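Long-range contact in endo-beta-1,2-glucanase (Talaromyces funiculosus, PDB 6IMV), which hydrolyses beta-1,2-glucans from within the chain as an endo-acting glycoside hydrolase of fungal origin: residues Asn35-His45 and Asp99-Asn107. Residues are numbered along the deposited sequence; the frame is centred on the assembly and turned at random.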
loop_
_atom_site.group_PDB
_atom_site.type_symbol
_atom_site.label_atom_id
_atom_site.label_comp_id
_atom_site.label_asym_id
_atom_site.label_seq_id
_atom_site.Cartn_x
_atom_site.Cartn_y
_atom_site.Cartn_z
ATOM N N ASN A 35 -10.252 7.688 15.583
ATOM C CA ASN A 35 -10.380 6.694 16.644
ATOM C C ASN A 35 -11.514 5.711 16.317
ATOM O O ASN A 35 -11.408 4.506 16.590
ATOM C CB ASN A 35 -10.599 7.403 17.983
ATOM C CG ASN A 35 -10.575 6.479 19.171
ATOM O OD1 ASN A 35 -9.570 5.820 19.414
ATOM N ND2 ASN A 35 -11.664 6.460 19.917
ATOM N N ASP A 36 -12.607 6.225 15.741
ATOM C CA ASP A 36 -13.730 5.383 15.325
ATOM C C ASP A 36 -13.326 4.535 14.111
ATOM O O ASP A 36 -13.629 3.339 14.065
ATOM C CB ASP A 36 -14.978 6.221 15.053
ATOM C CG ASP A 36 -15.619 6.733 16.335
ATOM O OD1 ASP A 36 -15.208 6.272 17.412
ATOM O OD2 ASP A 36 -16.514 7.584 16.248
ATOM N N VAL A 37 -12.632 5.168 13.159
ATOM C CA VAL A 37 -12.174 4.519 11.935
ATOM C C VAL A 37 -11.321 3.290 12.282
ATOM O O VAL A 37 -11.571 2.193 11.775
ATOM C CB VAL A 37 -11.407 5.492 11.025
ATOM C CG1 VAL A 37 -10.684 4.750 9.904
ATOM C CG2 VAL A 37 -12.319 6.563 10.464
ATOM N N LEU A 38 -10.327 3.484 13.151
ATOM C CA LEU A 38 -9.366 2.437 13.479
ATOM C C LEU A 38 -10.066 1.237 14.123
ATOM O O LEU A 38 -9.693 0.093 13.857
ATOM C CB LEU A 38 -8.298 3.010 14.412
ATOM C CG LEU A 38 -7.292 3.946 13.760
ATOM C CD1 LEU A 38 -6.515 4.710 14.822
ATOM C CD2 LEU A 38 -6.357 3.174 12.842
ATOM N N PHE A 39 -11.053 1.510 14.987
ATOM C CA PHE A 39 -11.808 0.469 15.704
ATOM C C PHE A 39 -12.449 -0.493 14.696
ATOM O O PHE A 39 -12.276 -1.708 14.788
ATOM C CB PHE A 39 -12.877 1.079 16.615
ATOM C CG PHE A 39 -13.674 0.070 17.400
ATOM C CD1 PHE A 39 -13.200 -0.410 18.610
ATOM C CD2 PHE A 39 -14.880 -0.427 16.920
ATOM C CE1 PHE A 39 -13.916 -1.356 19.333
ATOM C CE2 PHE A 39 -15.599 -1.369 17.641
ATOM C CZ PHE A 39 -15.114 -1.831 18.847
ATOM N N TRP A 40 -13.172 0.063 13.719
ATOM C CA TRP A 40 -13.894 -0.776 12.763
ATOM C C TRP A 40 -12.949 -1.376 11.710
ATOM O O TRP A 40 -13.145 -2.535 11.307
ATOM C CB TRP A 40 -15.077 -0.014 12.171
ATOM C CG TRP A 40 -16.192 0.014 13.165
ATOM C CD1 TRP A 40 -16.536 1.052 13.975
ATOM C CD2 TRP A 40 -17.037 -1.091 13.537
ATOM N NE1 TRP A 40 -17.559 0.680 14.806
ATOM C CE2 TRP A 40 -17.883 -0.630 14.564
ATOM C CE3 TRP A 40 -17.164 -2.420 13.100
ATOM C CZ2 TRP A 40 -18.854 -1.444 15.147
ATOM C CZ3 TRP A 40 -18.119 -3.226 13.681
ATOM C CH2 TRP A 40 -18.956 -2.738 14.686
ATOM N N GLU A 41 -11.918 -0.623 11.307
ATOM C CA GLU A 41 -10.902 -1.162 10.402
ATOM C C GLU A 41 -10.266 -2.423 11.013
ATOM O O GLU A 41 -10.000 -3.397 10.311
ATOM C CB GLU A 41 -9.837 -0.106 10.087
ATOM C CG GLU A 41 -10.258 0.933 9.053
ATOM C CD GLU A 41 -11.055 0.394 7.882
ATOM O OE1 GLU A 41 -10.538 -0.483 7.153
ATOM O OE2 GLU A 41 -12.197 0.841 7.716
ATOM N N GLY A 42 -10.011 -2.385 12.325
ATOM C CA GLY A 42 -9.436 -3.490 13.071
ATOM C C GLY A 42 -10.237 -4.783 12.990
ATOM O O GLY A 42 -9.672 -5.861 13.127
ATOM N N LYS A 43 -11.551 -4.691 12.767
ATOM C CA LYS A 43 -12.408 -5.876 12.640
ATOM C C LYS A 43 -12.075 -6.662 11.369
ATOM O O LYS A 43 -12.420 -7.844 11.272
ATOM C CB LYS A 43 -13.893 -5.499 12.674
ATOM C CG LYS A 43 -14.357 -4.863 13.976
ATOM C CD LYS A 43 -13.877 -5.601 15.203
ATOM C CE LYS A 43 -14.534 -5.124 16.483
ATOM N NZ LYS A 43 -13.743 -5.552 17.661
ATOM N N PHE A 44 -11.411 -6.011 10.410
ATOM C CA PHE A 44 -10.902 -6.690 9.215
ATOM C C PHE A 44 -9.866 -7.746 9.617
ATOM O O PHE A 44 -9.728 -8.785 8.947
ATOM C CB PHE A 44 -10.314 -5.676 8.234
ATOM C CG PHE A 44 -9.725 -6.248 6.967
ATOM C CD1 PHE A 44 -10.479 -7.058 6.130
ATOM C CD2 PHE A 44 -8.437 -5.923 6.576
ATOM C CE1 PHE A 44 -9.950 -7.551 4.947
ATOM C CE2 PHE A 44 -7.907 -6.418 5.393
ATOM C CZ PHE A 44 -8.664 -7.229 4.581
ATOM N N HIS A 45 -9.146 -7.477 10.717
ATOM C CA HIS A 45 -8.053 -8.331 11.177
ATOM C C HIS A 45 -8.620 -9.534 11.937
ATOM O O HIS A 45 -8.654 -9.529 13.169
ATOM C CB HIS A 45 -7.064 -7.538 12.042
ATOM C CG HIS A 45 -5.813 -8.295 12.325
ATOM N ND1 HIS A 45 -5.689 -9.131 13.414
ATOM C CD2 HIS A 45 -4.646 -8.373 11.652
ATOM C CE1 HIS A 45 -4.490 -9.675 13.412
ATOM N NE2 HIS A 45 -3.826 -9.220 12.344
ATOM N N ASP A 99 -2.600 3.867 18.663
ATOM C CA ASP A 99 -3.461 3.823 17.475
ATOM C C ASP A 99 -3.460 2.409 16.866
ATOM O O ASP A 99 -4.501 1.912 16.486
ATOM C CB ASP A 99 -3.061 4.895 16.449
ATOM C CG ASP A 99 -3.715 6.257 16.685
ATOM O OD1 ASP A 99 -4.491 6.391 17.668
ATOM O OD2 ASP A 99 -3.456 7.181 15.877
ATOM N N ALA A 100 -2.285 1.780 16.747
ATOM C CA ALA A 100 -2.201 0.412 16.235
ATOM C C ALA A 100 -2.957 -0.554 17.163
ATOM O O ALA A 100 -3.531 -1.530 16.698
ATOM C CB ALA A 100 -0.765 -0.009 16.056
ATOM N N ALA A 101 -2.952 -0.272 18.474
ATOM C CA ALA A 101 -3.644 -1.092 19.478
ATOM C C ALA A 101 -5.164 -0.909 19.362
ATOM O O ALA A 101 -5.921 -1.855 19.558
ATOM C CB ALA A 101 -3.157 -0.739 20.869
ATOM N N ARG A 102 -5.608 0.312 19.048
ATOM C CA ARG A 102 -7.031 0.591 18.793
ATOM C C ARG A 102 -7.537 -0.277 17.629
ATOM O O ARG A 102 -8.666 -0.735 17.662
ATOM C CB ARG A 102 -7.241 2.077 18.507
ATOM C CG ARG A 102 -8.674 2.463 18.174
ATOM C CD ARG A 102 -9.567 2.464 19.390
ATOM N NE ARG A 102 -10.832 3.108 19.067
ATOM C CZ ARG A 102 -11.933 3.005 19.798
ATOM N NH1 ARG A 102 -11.907 2.377 20.961
ATOM N NH2 ARG A 102 -13.059 3.523 19.349
ATOM N N PHE A 103 -6.679 -0.487 16.623
ATOM C CA PHE A 103 -6.937 -1.390 15.490
ATOM C C PHE A 103 -6.886 -2.852 15.942
ATOM O O PHE A 103 -7.849 -3.593 15.730
ATOM C CB PHE A 103 -5.933 -1.116 14.366
ATOM C CG PHE A 103 -6.050 -2.005 13.151
ATOM C CD1 PHE A 103 -5.475 -3.267 13.136
ATOM C CD2 PHE A 103 -6.695 -1.568 12.003
ATOM C CE1 PHE A 103 -5.561 -4.077 12.012
ATOM C CE2 PHE A 103 -6.785 -2.380 10.881
ATOM C CZ PHE A 103 -6.210 -3.627 10.886
ATOM N N LEU A 104 -5.757 -3.271 16.532
ATOM C CA LEU A 104 -5.466 -4.706 16.761
ATOM C C LEU A 104 -6.229 -5.247 17.974
ATOM O O LEU A 104 -6.621 -6.409 17.978
ATOM C CB LEU A 104 -3.965 -4.916 16.995
ATOM C CG LEU A 104 -3.176 -5.649 15.914
ATOM C CD1 LEU A 104 -1.869 -6.182 16.489
ATOM C CD2 LEU A 104 -3.969 -6.788 15.292
ATOM N N SER A 105 -6.354 -4.431 19.027
ATOM C CA SER A 105 -6.737 -4.939 20.350
ATOM C C SER A 105 -7.378 -3.830 21.179
ATOM O O SER A 105 -6.871 -3.485 22.252
ATOM C CB SER A 105 -5.522 -5.516 21.030
ATOM O OG SER A 105 -5.922 -6.375 22.081
ATOM N N PRO A 106 -8.497 -3.226 20.702
ATOM C CA PRO A 106 -9.032 -1.997 21.298
ATOM C C PRO A 106 -9.448 -2.140 22.772
ATOM O O PRO A 106 -9.287 -1.201 23.559
ATOM C CB PRO A 106 -10.252 -1.663 20.424
ATOM C CG PRO A 106 -10.624 -2.994 19.779
ATOM C CD PRO A 106 -9.304 -3.696 19.562
ATOM N N ASN A 107 -9.987 -3.306 23.127
ATOM C CA ASN A 107 -10.531 -3.537 24.464
ATOM C C ASN A 107 -9.426 -4.022 25.408
ATOM O O ASN A 107 -9.642 -4.044 26.617
ATOM C CB ASN A 107 -11.704 -4.514 24.433
ATOM C CG ASN A 107 -12.903 -3.952 23.700
ATOM O OD1 ASN A 107 -13.170 -2.751 23.731
ATOM N ND2 ASN A 107 -13.636 -4.818 23.029
HETATM O O HOH W 1 -6.954 6.319 19.534
HETATM O O HOH W 2 -10.792 -3.047 16.314
#
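The backbone oxygen O of N35 receives two N-H groups of R102: NE at 2.9 Å, nearly straight (165°), and NH2 in a weaker, bent bond. O of N35 lies in the guanidinium plane, whereas NE approaches from above the carbonyl plane. A bend at chi2 carries the arginine across helix 30-41, where R102 fills a hole bordered by N35, D36, L38 and F39. Over one guanidinium face lies the N35 amide, its plane 12° from parallel and ND2 offset toward the rim; CD1 of F39 lies over the opposite face, its ring tilted rather than stacked. D36 adds a long salt bridge at the edge, OD1 to NH2 4.0 Å, while its OD2 bonds Y21. Water joins OD1 of N35 to OD1 of D99, and CD1 of L38 packs against CG and CB of D99.

The two backbones come nearest at G42 and F103, CA to CA 4.1 Å. CA of G42 stands over the centre of the F103 ring, 3.5 Å from its centroid, and O of F103 fills the space beside it that a CB would take. The F103 side chain also packs on L89 of helix 80-94 and V440 of helix 433-443. Beyond it, CD2 of L104 presses on one face of the H45 imidazole, whose NE2 bonds Y90. P106, just past the helix end, lies against CD1 and CE1 of F39. The axes of the two helical segments pass 7.4 Å apart at 42°. This helix pair thus divides its chemistry: a backbone carbonyl grips R102, with D36 adding only a distant charge, and CH-pi contacts join the buried G42 and F103.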